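Local coordinates for heat shock protein, putative (Plasmodium falciparum, PDB 1Y6Z) that is probably an ATP-dependent chaperone of the Hsp90 family that helps other proteins fold, represented here by its middle domain, at residues 6-11 with 77-82; 45-50 with 122-127; 191-196 with 230-235; 205-210 with 219-224. All coordinates share one frame; numbering follows the deposited sequence.

Contact 1. Residues 6-11 with 77-82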
# COMPACT_ATOMS: atom_id res chain seq x y z
N ILE B 6 22.90 -3.44 16.76
CA ILE B 6 22.11 -4.33 15.90
C ILE B 6 21.61 -3.63 14.62
O ILE B 6 21.73 -4.20 13.54
CB ILE B 6 20.95 -5.02 16.66
CG1 ILE B 6 20.20 -6.03 15.77
CG2 ILE B 6 19.97 -3.99 17.18
CD1 ILE B 6 19.33 -7.05 16.56
N TRP B 7 21.11 -2.40 14.74
CA TRP B 7 20.50 -1.65 13.62
C TRP B 7 21.43 -1.23 12.50
O TRP B 7 20.96 -0.69 11.48
CB TRP B 7 19.74 -0.43 14.10
CG TRP B 7 20.58 0.63 14.82
CD1 TRP B 7 21.28 1.67 14.25
CD2 TRP B 7 20.73 0.78 16.23
NE1 TRP B 7 21.89 2.42 15.22
CE2 TRP B 7 21.56 1.91 16.45
CE3 TRP B 7 20.27 0.06 17.34
CZ2 TRP B 7 21.92 2.33 17.72
CZ3 TRP B 7 20.63 0.48 18.61
CH2 TRP B 7 21.44 1.61 18.79
N LYS B 8 22.73 -1.49 12.71
CA LYS B 8 23.80 -1.20 11.78
C LYS B 8 24.38 -2.46 11.14
O LYS B 8 25.00 -2.40 10.08
CB LYS B 8 24.90 -0.42 12.49
CG LYS B 8 25.12 0.96 11.90
CD LYS B 8 24.09 1.97 12.37
CE LYS B 8 24.38 3.31 11.74
NZ LYS B 8 25.85 3.60 11.90
N GLN B 9 24.19 -3.59 11.83
CA GLN B 9 24.41 -4.90 11.26
C GLN B 9 23.42 -5.18 10.10
O GLN B 9 22.30 -4.65 10.08
CB GLN B 9 24.27 -5.96 12.36
CG GLN B 9 25.02 -5.62 13.67
CD GLN B 9 25.10 -6.79 14.65
OE1 GLN B 9 25.47 -7.90 14.28
NE2 GLN B 9 24.75 -6.55 15.92
N ASP B 10 23.82 -5.99 9.14
CA ASP B 10 22.91 -6.34 8.04
C ASP B 10 21.89 -7.36 8.55
O ASP B 10 22.26 -8.34 9.16
CB ASP B 10 23.68 -6.94 6.88
CG ASP B 10 24.34 -8.25 7.25
OD1 ASP B 10 24.70 -8.39 8.46
OD2 ASP B 10 24.48 -9.13 6.35
N GLU B 11 20.62 -7.13 8.27
CA GLU B 11 19.59 -8.05 8.74
C GLU B 11 19.87 -9.52 8.38
O GLU B 11 19.39 -10.41 9.08
CB GLU B 11 18.21 -7.61 8.26
CG GLU B 11 18.11 -7.36 6.73
CD GLU B 11 18.96 -6.21 6.24
OE1 GLU B 11 19.38 -6.27 5.05
OE2 GLU B 11 19.21 -5.27 7.04
N VAL B 77 21.58 9.55 17.27
CA VAL B 77 22.25 10.27 16.19
C VAL B 77 23.66 9.70 16.20
O VAL B 77 24.24 9.48 17.28
CB VAL B 77 22.22 11.82 16.39
CG1 VAL B 77 22.89 12.54 15.24
CG2 VAL B 77 20.79 12.32 16.48
N LYS B 78 24.18 9.38 15.02
CA LYS B 78 25.51 8.78 14.87
C LYS B 78 25.80 7.73 15.95
O LYS B 78 26.91 7.64 16.49
CB LYS B 78 26.62 9.86 14.85
CG LYS B 78 26.38 11.05 13.90
CD LYS B 78 27.47 12.11 14.04
CE LYS B 78 27.52 13.06 12.84
NZ LYS B 78 28.89 13.69 12.69
N ARG B 79 24.77 6.92 16.23
CA ARG B 79 24.81 5.82 17.23
C ARG B 79 24.88 6.25 18.69
O ARG B 79 24.99 5.42 19.58
CB ARG B 79 25.88 4.78 16.88
CG ARG B 79 25.86 4.39 15.41
CD ARG B 79 27.06 3.58 14.97
NE ARG B 79 27.48 2.64 16.01
CZ ARG B 79 28.61 2.76 16.70
NH1 ARG B 79 28.91 1.87 17.64
NH2 ARG B 79 29.44 3.77 16.46
N VAL B 80 24.75 7.54 18.97
CA VAL B 80 24.59 7.92 20.37
C VAL B 80 23.14 8.16 20.70
O VAL B 80 22.43 8.86 19.97
CB VAL B 80 25.49 9.13 20.86
CG1 VAL B 80 26.95 8.94 20.44
CG2 VAL B 80 24.96 10.42 20.38
N PHE B 81 22.72 7.58 21.81
CA PHE B 81 21.38 7.76 22.31
C PHE B 81 21.13 9.22 22.70
O PHE B 81 21.91 9.82 23.45
CB PHE B 81 21.13 6.86 23.51
CG PHE B 81 19.76 7.03 24.12
CD1 PHE B 81 18.61 6.78 23.35
CD2 PHE B 81 19.63 7.44 25.46
CE1 PHE B 81 17.35 6.94 23.91
CE2 PHE B 81 18.38 7.59 26.02
CZ PHE B 81 17.22 7.34 25.25
N ILE B 82 20.04 9.77 22.16
CA ILE B 82 19.62 11.14 22.45
C ILE B 82 18.52 11.20 23.51
O ILE B 82 18.70 11.76 24.59
CB ILE B 82 19.21 11.89 21.19
CG1 ILE B 82 20.33 11.82 20.13
CG2 ILE B 82 18.83 13.35 21.51
CD1 ILE B 82 20.61 13.10 19.48

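Contact 2. Residues 45-50 with 122-127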
# COMPACT_ATOMS: atom_id res chain seq x y z
N ILE B 45 19.12 12.11 4.26
CA ILE B 45 18.21 10.95 4.00
C ILE B 45 18.57 9.69 4.82
O ILE B 45 17.70 8.87 5.13
CB ILE B 45 17.56 10.73 2.56
CG1 ILE B 45 16.06 11.03 2.66
CG2 ILE B 45 17.71 9.30 2.07
CD1 ILE B 45 15.43 11.59 1.43
N SER B 46 19.82 9.60 5.25
CA SER B 46 20.31 8.38 5.83
C SER B 46 19.87 8.10 7.28
O SER B 46 20.14 8.88 8.21
CB SER B 46 21.82 8.30 5.71
OG SER B 46 22.15 7.13 5.00
N PHE B 47 19.18 6.97 7.46
CA PHE B 47 18.83 6.49 8.81
C PHE B 47 18.55 4.97 8.78
O PHE B 47 18.30 4.39 7.70
CB PHE B 47 17.68 7.31 9.42
CG PHE B 47 16.31 7.05 8.81
CD1 PHE B 47 15.53 5.98 9.25
CD2 PHE B 47 15.82 7.86 7.80
CE1 PHE B 47 14.28 5.72 8.68
CE2 PHE B 47 14.56 7.60 7.20
CZ PHE B 47 13.79 6.55 7.67
N ASN B 48 18.66 4.37 9.95
CA ASN B 48 18.32 2.97 10.19
C ASN B 48 17.13 2.93 11.14
O ASN B 48 16.98 3.80 11.97
CB ASN B 48 19.46 2.27 10.90
CG ASN B 48 20.78 2.46 10.22
OD1 ASN B 48 21.05 1.84 9.18
ND2 ASN B 48 21.64 3.30 10.81
N SER B 49 16.26 1.92 11.03
CA SER B 49 15.18 1.85 11.99
C SER B 49 14.85 0.40 12.25
O SER B 49 14.99 -0.43 11.37
CB SER B 49 13.93 2.62 11.57
OG SER B 49 12.96 2.74 12.62
N ILE B 50 14.51 0.09 13.49
CA ILE B 50 13.88 -1.22 13.75
C ILE B 50 12.64 -0.85 14.53
O ILE B 50 12.75 -0.10 15.51
CB ILE B 50 14.75 -2.19 14.62
CG1 ILE B 50 16.18 -2.33 14.09
CG2 ILE B 50 14.00 -3.57 14.72
CD1 ILE B 50 17.10 -3.22 14.94
N SER B 122 10.18 15.20 9.40
CA SER B 122 8.94 14.93 8.75
C SER B 122 9.08 13.75 7.76
O SER B 122 8.17 12.94 7.62
CB SER B 122 8.52 16.18 8.02
OG SER B 122 7.20 16.08 7.55
N ILE B 123 10.20 13.71 7.05
CA ILE B 123 10.51 12.64 6.12
C ILE B 123 10.68 11.31 6.88
O ILE B 123 10.14 10.27 6.48
CB ILE B 123 11.80 12.98 5.39
CG1 ILE B 123 11.46 13.94 4.23
CG2 ILE B 123 12.53 11.70 4.93
CD1 ILE B 123 12.60 14.80 3.83
N ILE B 124 11.45 11.36 7.96
CA ILE B 124 11.64 10.15 8.76
C ILE B 124 10.28 9.66 9.31
O ILE B 124 9.97 8.46 9.20
CB ILE B 124 12.72 10.33 9.88
CG1 ILE B 124 14.09 10.61 9.23
CG2 ILE B 124 12.81 9.06 10.74
CD1 ILE B 124 15.17 11.03 10.20
N ASN B 125 9.49 10.58 9.88
CA ASN B 125 8.16 10.28 10.38
C ASN B 125 7.27 9.59 9.35
O ASN B 125 6.62 8.58 9.64
CB ASN B 125 7.47 11.55 10.88
CG ASN B 125 8.13 12.11 12.14
OD1 ASN B 125 7.89 13.27 12.50
ND2 ASN B 125 9.00 11.31 12.78
N LYS B 126 7.23 10.16 8.14
CA LYS B 126 6.42 9.59 7.08
C LYS B 126 6.81 8.15 6.71
O LYS B 126 5.95 7.35 6.49
CB LYS B 126 6.49 10.49 5.82
CG LYS B 126 5.25 10.29 4.94
CD LYS B 126 5.48 10.79 3.51
CE LYS B 126 4.64 9.95 2.56
NZ LYS B 126 4.46 10.65 1.25
N ARG B 127 8.11 7.86 6.65
CA ARG B 127 8.66 6.55 6.28
C ARG B 127 8.30 5.55 7.40
O ARG B 127 7.99 4.39 7.15
CB ARG B 127 10.17 6.65 6.26
CG ARG B 127 11.00 6.61 4.93
CD ARG B 127 10.48 7.36 3.78
NE ARG B 127 11.53 7.79 2.81
CZ ARG B 127 12.33 7.00 2.09
NH1 ARG B 127 13.20 7.54 1.22
NH2 ARG B 127 12.28 5.67 2.20

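Contact 3. Residues 191-196 with 230-235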
# COMPACT_ATOMS: atom_id res chain seq x y z
N ASP B 191 -13.80 -4.86 4.16
CA ASP B 191 -13.78 -5.36 2.77
C ASP B 191 -14.62 -6.64 2.64
O ASP B 191 -15.25 -6.87 1.61
CB ASP B 191 -12.35 -5.60 2.31
CG ASP B 191 -11.53 -4.31 2.19
OD1 ASP B 191 -10.31 -4.44 2.31
OD2 ASP B 191 -12.05 -3.19 1.95
N SER B 192 -14.63 -7.45 3.69
CA SER B 192 -15.41 -8.66 3.70
C SER B 192 -16.90 -8.32 3.78
O SER B 192 -17.70 -8.97 3.11
CB SER B 192 -15.04 -9.59 4.84
OG SER B 192 -13.70 -10.05 4.72
N TYR B 193 -17.24 -7.30 4.57
CA TYR B 193 -18.60 -6.76 4.56
C TYR B 193 -18.99 -6.34 3.15
O TYR B 193 -20.07 -6.70 2.69
CB TYR B 193 -18.79 -5.60 5.54
CG TYR B 193 -20.20 -5.02 5.63
CD1 TYR B 193 -20.98 -5.19 6.77
CD2 TYR B 193 -20.73 -4.26 4.58
CE1 TYR B 193 -22.25 -4.61 6.86
CE2 TYR B 193 -22.01 -3.74 4.65
CZ TYR B 193 -22.76 -3.91 5.78
OH TYR B 193 -24.03 -3.34 5.81
N ILE B 194 -18.15 -5.53 2.51
CA ILE B 194 -18.40 -5.05 1.15
C ILE B 194 -18.66 -6.23 0.19
O ILE B 194 -19.61 -6.18 -0.59
CB ILE B 194 -17.25 -4.17 0.62
CG1 ILE B 194 -17.27 -2.80 1.33
CG2 ILE B 194 -17.37 -4.00 -0.93
CD1 ILE B 194 -16.05 -1.93 1.10
N GLU B 195 -17.81 -7.26 0.28
CA GLU B 195 -17.90 -8.54 -0.46
C GLU B 195 -19.26 -9.20 -0.33
O GLU B 195 -19.79 -9.77 -1.29
CB GLU B 195 -16.77 -9.47 0.04
CG GLU B 195 -17.11 -10.95 0.28
CD GLU B 195 -16.07 -11.75 1.15
OE1 GLU B 195 -16.50 -12.65 1.90
OE2 GLU B 195 -14.84 -11.52 1.08
N ASN B 196 -19.83 -9.10 0.86
CA ASN B 196 -21.07 -9.78 1.21
C ASN B 196 -22.32 -8.95 0.99
O ASN B 196 -23.39 -9.38 1.34
CB ASN B 196 -21.00 -10.28 2.66
CG ASN B 196 -20.21 -11.55 2.78
OD1 ASN B 196 -20.48 -12.53 2.06
ND2 ASN B 196 -19.22 -11.56 3.69
N ASP B 230 -26.40 -7.04 6.19
CA ASP B 230 -25.62 -7.08 7.42
C ASP B 230 -25.48 -5.68 8.00
O ASP B 230 -25.56 -4.68 7.27
CB ASP B 230 -24.24 -7.75 7.22
CG ASP B 230 -23.60 -8.22 8.55
OD1 ASP B 230 -24.29 -8.25 9.58
OD2 ASP B 230 -22.39 -8.58 8.56
N VAL B 231 -25.28 -5.62 9.31
CA VAL B 231 -25.06 -4.40 10.04
C VAL B 231 -23.95 -4.64 11.05
O VAL B 231 -23.99 -5.58 11.84
CB VAL B 231 -26.31 -3.95 10.82
CG1 VAL B 231 -26.04 -2.71 11.67
CG2 VAL B 231 -27.43 -3.63 9.87
N LEU B 232 -22.96 -3.75 11.05
CA LEU B 232 -21.87 -3.84 12.03
C LEU B 232 -22.31 -3.29 13.37
O LEU B 232 -23.14 -2.38 13.42
CB LEU B 232 -20.69 -2.99 11.58
CG LEU B 232 -20.28 -3.21 10.13
CD1 LEU B 232 -19.39 -1.99 9.71
CD2 LEU B 232 -19.61 -4.58 10.08
N PHE B 233 -21.68 -3.77 14.44
CA PHE B 233 -21.96 -3.25 15.77
C PHE B 233 -20.88 -2.29 16.29
O PHE B 233 -19.69 -2.61 16.30
CB PHE B 233 -22.10 -4.42 16.75
CG PHE B 233 -23.19 -5.42 16.39
CD1 PHE B 233 -23.05 -6.76 16.75
CD2 PHE B 233 -24.35 -5.03 15.71
CE1 PHE B 233 -24.05 -7.70 16.42
CE2 PHE B 233 -25.36 -5.97 15.37
CZ PHE B 233 -25.21 -7.28 15.72
N SER B 234 -21.32 -1.10 16.71
CA SER B 234 -20.52 -0.17 17.51
C SER B 234 -20.81 -0.43 19.02
O SER B 234 -21.95 -0.40 19.49
CB SER B 234 -20.79 1.27 17.09
OG SER B 234 -20.25 2.21 18.00
N LEU B 235 -19.76 -0.77 19.76
CA LEU B 235 -19.94 -1.09 21.16
C LEU B 235 -19.18 -0.10 22.07
O LEU B 235 -19.30 -0.15 23.28
CB LEU B 235 -19.56 -2.54 21.43
CG LEU B 235 -20.12 -3.65 20.51
CD1 LEU B 235 -19.53 -4.99 20.84
CD2 LEU B 235 -21.66 -3.76 20.50

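Contact 4. Residues 205-210 with 219-224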
# COMPACT_ATOMS: atom_id res chain seq x y z
N TYR B 205 -23.90 -0.42 6.83
CA TYR B 205 -24.69 0.03 7.98
C TYR B 205 -24.01 -0.33 9.26
O TYR B 205 -23.36 -1.35 9.30
CB TYR B 205 -26.10 -0.57 7.97
CG TYR B 205 -26.89 -0.12 6.76
CD1 TYR B 205 -26.87 -0.86 5.56
CD2 TYR B 205 -27.62 1.07 6.80
CE1 TYR B 205 -27.58 -0.42 4.42
CE2 TYR B 205 -28.34 1.51 5.70
CZ TYR B 205 -28.32 0.77 4.52
OH TYR B 205 -29.03 1.26 3.45
N TYR B 206 -24.18 0.49 10.29
CA TYR B 206 -23.83 0.09 11.65
C TYR B 206 -24.84 0.55 12.69
O TYR B 206 -25.66 1.41 12.41
CB TYR B 206 -22.42 0.60 12.02
CG TYR B 206 -22.33 2.06 12.35
CD1 TYR B 206 -22.40 2.49 13.67
CD2 TYR B 206 -22.13 3.00 11.35
CE1 TYR B 206 -22.29 3.83 13.99
CE2 TYR B 206 -22.04 4.36 11.67
CZ TYR B 206 -22.12 4.74 13.00
OH TYR B 206 -22.00 6.07 13.32
N ILE B 207 -24.77 -0.02 13.88
CA ILE B 207 -25.71 0.31 14.98
C ILE B 207 -25.06 0.32 16.38
O ILE B 207 -24.51 -0.70 16.82
CB ILE B 207 -26.95 -0.63 14.98
CG1 ILE B 207 -27.96 -0.21 16.07
CG2 ILE B 207 -26.58 -2.13 15.15
CD1 ILE B 207 -29.39 -0.67 15.79
N SER B 208 -25.14 1.47 17.06
CA SER B 208 -24.76 1.54 18.49
C SER B 208 -25.40 0.40 19.30
O SER B 208 -26.65 0.28 19.38
CB SER B 208 -25.14 2.90 19.09
OG SER B 208 -24.43 3.97 18.48
N GLY B 209 -24.55 -0.45 19.86
CA GLY B 209 -24.96 -1.57 20.68
C GLY B 209 -24.38 -1.43 22.08
O GLY B 209 -23.50 -0.59 22.33
N GLU B 210 -24.89 -2.26 22.99
CA GLU B 210 -24.50 -2.25 24.39
C GLU B 210 -23.65 -3.49 24.67
O GLU B 210 -22.73 -3.46 25.49
CB GLU B 210 -25.76 -2.23 25.27
CG GLU B 210 -25.54 -2.34 26.78
CD GLU B 210 -24.94 -1.09 27.41
OE1 GLU B 210 -24.47 -1.20 28.57
OE2 GLU B 210 -24.93 -0.01 26.77
N PRO B 219 -34.96 -3.13 17.82
CA PRO B 219 -36.15 -2.83 16.99
C PRO B 219 -35.83 -2.00 15.74
O PRO B 219 -36.34 -2.33 14.66
CB PRO B 219 -37.03 -2.02 17.95
CG PRO B 219 -36.65 -2.57 19.30
CD PRO B 219 -35.16 -2.69 19.21
N SER B 220 -35.02 -0.96 15.89
CA SER B 220 -34.55 -0.12 14.77
C SER B 220 -33.89 -0.90 13.63
O SER B 220 -33.66 -0.37 12.56
CB SER B 220 -33.57 0.93 15.30
OG SER B 220 -32.62 0.33 16.18
N LEU B 221 -33.60 -2.18 13.86
CA LEU B 221 -32.98 -3.05 12.85
C LEU B 221 -33.97 -3.75 11.90
O LEU B 221 -33.55 -4.29 10.87
CB LEU B 221 -32.09 -4.09 13.53
CG LEU B 221 -30.70 -3.58 13.92
CD1 LEU B 221 -30.00 -4.62 14.76
CD2 LEU B 221 -29.86 -3.16 12.69
N GLU B 222 -35.26 -3.76 12.24
CA GLU B 222 -36.27 -4.50 11.47
C GLU B 222 -36.22 -4.34 9.94
O GLU B 222 -36.16 -5.35 9.24
CB GLU B 222 -37.70 -4.21 11.97
CG GLU B 222 -38.57 -5.46 12.10
CD GLU B 222 -38.87 -6.19 10.80
OE1 GLU B 222 -38.04 -7.05 10.38
OE2 GLU B 222 -39.96 -5.94 10.20
N LYS B 223 -36.24 -3.11 9.42
CA LYS B 223 -36.18 -2.90 7.96
C LYS B 223 -34.91 -3.44 7.32
O LYS B 223 -34.96 -4.04 6.24
CB LYS B 223 -36.36 -1.44 7.53
CG LYS B 223 -35.96 -1.24 6.01
CD LYS B 223 -36.39 0.10 5.40
CE LYS B 223 -35.42 0.60 4.30
NZ LYS B 223 -35.96 0.69 2.89
N LEU B 224 -33.79 -3.24 8.01
CA LEU B 224 -32.54 -3.80 7.52
C LEU B 224 -32.54 -5.31 7.54
O LEU B 224 -32.15 -5.92 6.56
CB LEU B 224 -31.32 -3.19 8.24
CG LEU B 224 -31.21 -1.70 7.91
CD1 LEU B 224 -30.28 -1.02 8.87
CD2 LEU B 224 -30.75 -1.44 6.45

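Contact 1. Residues 6-11 with 77-82
Arg79 meets Trp7 and Lys8 where a short 3-10 turn of the N-terminal segment lies beside a beta hairpin of the Hsp90 middle domain. The hairpin joins strands 73-77 and 80-83 through a type I' turn from Val77 to Val80. Arg79 sits inside that turn, and its side chain reaches back toward the 3-10 turn. The tightly packed part is the Trp7 side. Its indole is buried, and NE1 lies 4.4 Å from Arg79 CG, an oblique approach to the ring system. The N-H of NE1 is spent on Asp102 OD1. The other carboxylate oxygen of Asp102 takes a hydrogen bond from the backbone N of Arg79. One aspartate of strand 98-103 thus ties the indole and the hairpin turn to the same place. The indole also packs on Ile100 and on Ile50 of strand 47-53.

The loose side is the pair of long basic chains. No hydrogen bond links the two segments here, and only 136 Å² is buried. Arg79 is exposed and Lys8 partly so. Lys8 bends twice, at chi2 (79°) and at chi4 (-47°), which turns its ammonium toward the methylenes of Arg79. The two chains cross at a slant. Their charged ends are like in sign, with Lys8 NZ 4.5 Å from Arg79 NE. The Lys8 side chain also touches Asp102, a carboxylate that probably offsets the two positive charges. The closest approach is to carbon and not to the guanidinium: Lys8 NZ stands 3.3 Å from Arg79 CD.

Contact 2. Residues 45-50 with 122-127
Phe47 and Ile124 form the centre of this contact. Ile124 CG2 sits over one face of the Phe47 ring, 4.0 Å from its centroid and only 8° off the ring normal, a CH-pi contact. The other branch of Ile124 lies nearer the rim, with CG1 3.5 Å from Phe47 CD2. At the ring edge, Arg127 CB approaches Phe47 CZ at 3.9 Å, close to the ring plane. A chi1 of 73° puts CG of Phe47 between the backbone N and the carbonyl carbon and directs the ring to the helix. To one side, Ile45 CG1 meets Ile123 CG2 at 4.3 Å.

Further out, helix 121-141 packs against one face of the mixed sheet. Phe47 is on strand 47-53 and also touches Val41 of strand 35-41. Ile124 continues onto Val101 and Ser103 of strand 98-103. Beyond the ring, Arg127 NE forms a salt bridge with Glu195 of the second subunit. That glutamate also packs on Ile45 and Ile123.

No hydrogen bond joins the two segments. The helix is held to the sheet here by apolar contact, while the charge of Arg127 is turned to the subunit interface.

Contact 3. Residues 191-196 with 230-235
Asp230 comes first along the second segment, and its backbone O accepts a short hydrogen bond of 2.5 Å from Tyr193 OH. The hydroxyl sits above the carbonyl plane, 42° out of it, with a C=O...O angle of 137°. The carbonyl lies near the plane of the phenol ring, at its edge. On the same residue, CB packs 3.7 Å from Tyr193 CE1. The carboxylate has partners of its own: OD2 bonds Ser180, and OD1 takes the backbone N of Val231 at 2.8 Å as well as that of Asn182.

Val231 follows, its backbone N also at the edge of the Tyr193 ring. Leu232 then returns to the tyrosine, with CD2 3.6 Å from Tyr193 CD1. From here strand 231-234 runs on beside strand 204-208 in the parallel sheet.

Tyr193 belongs to helix 190-195. With CG opposite the backbone N (chi1 -178°), the ring reaches from the helix to the sheet. Tyr193 OH also accepts a hydrogen bond from Tyr205 N. One buried hydroxyl therefore satisfies the backbone O of Asp230 and the backbone N of Tyr205, giving the helix a polar hold on two neighbouring strands of the sheet.

Contact 4. Residues 205-210 with 219-224
Strand 204-208 and the turn leading into helix 222-226 run past each other at CA separations of 8.7 Å for Tyr205 with Leu224 and 8.3 Å for Ile207 with Leu221. Residues 219-221 already have helical backbone angles, and Glu222 N bonds back to Pro219 O. Two side chains of the strand point at this piece, one at each of those positions.

At the first, Leu224 CD2 stands over the centre of the Tyr205 ring. It is 3.7 Å from the centroid and 6° off the normal, a CH-pi contact over the face. The second methyl, CD1, lies over the same face, near its rim, 4.0 Å from Tyr205 CD2. The phenol end of Tyr205 extends past the leucine, where OH has a weak hydrogen bond with Lys202.

The strand is the central one of the three-stranded parallel sheet, between 231-234 and 256-258. Helix 222-226 lies on one face of it, within the crossover that carries the chain from strand 204-208 to strand 231-234. This is a beta-alpha-beta unit. Tyr206, between the two inward residues, points away and packs on helix 237-249 on the opposite face.

At the second position Ile207 puts CG1 anti to the backbone N (chi1 -176°), which carries CD1 toward the turn. It meets Leu221 tip to tip, CD1 to CG at 3.7 Å. The same methyl lies 3.4 Å from Ser220 OG. That hydroxyl is hydrogen-bonded to Ser218 OG, so its contact with Ile207 is packing beside an occupied polar group.

Overall arrangement
The contacts fall into two groups on opposite sides of the chain's centre. Contacts 1 and 2 share the five-stranded mixed sheet, with centres about 13 Å apart, and their segments alternate along the chain. They touch directly, Ile6 packing on Ile50. Contacts 3 and 4 come later. Their centres are about 12 Å apart, and both use the parallel sheet, where strands 204-208 and 231-234 are neighbours. Both segments of contact 4 lie between those of contact 3. About 36 Å separates the centres of contacts 2 and 3. The middle domain thus has two separately packed ends. In the dimer the contact 3 helix of one copy meets the contact 2 helix of the other.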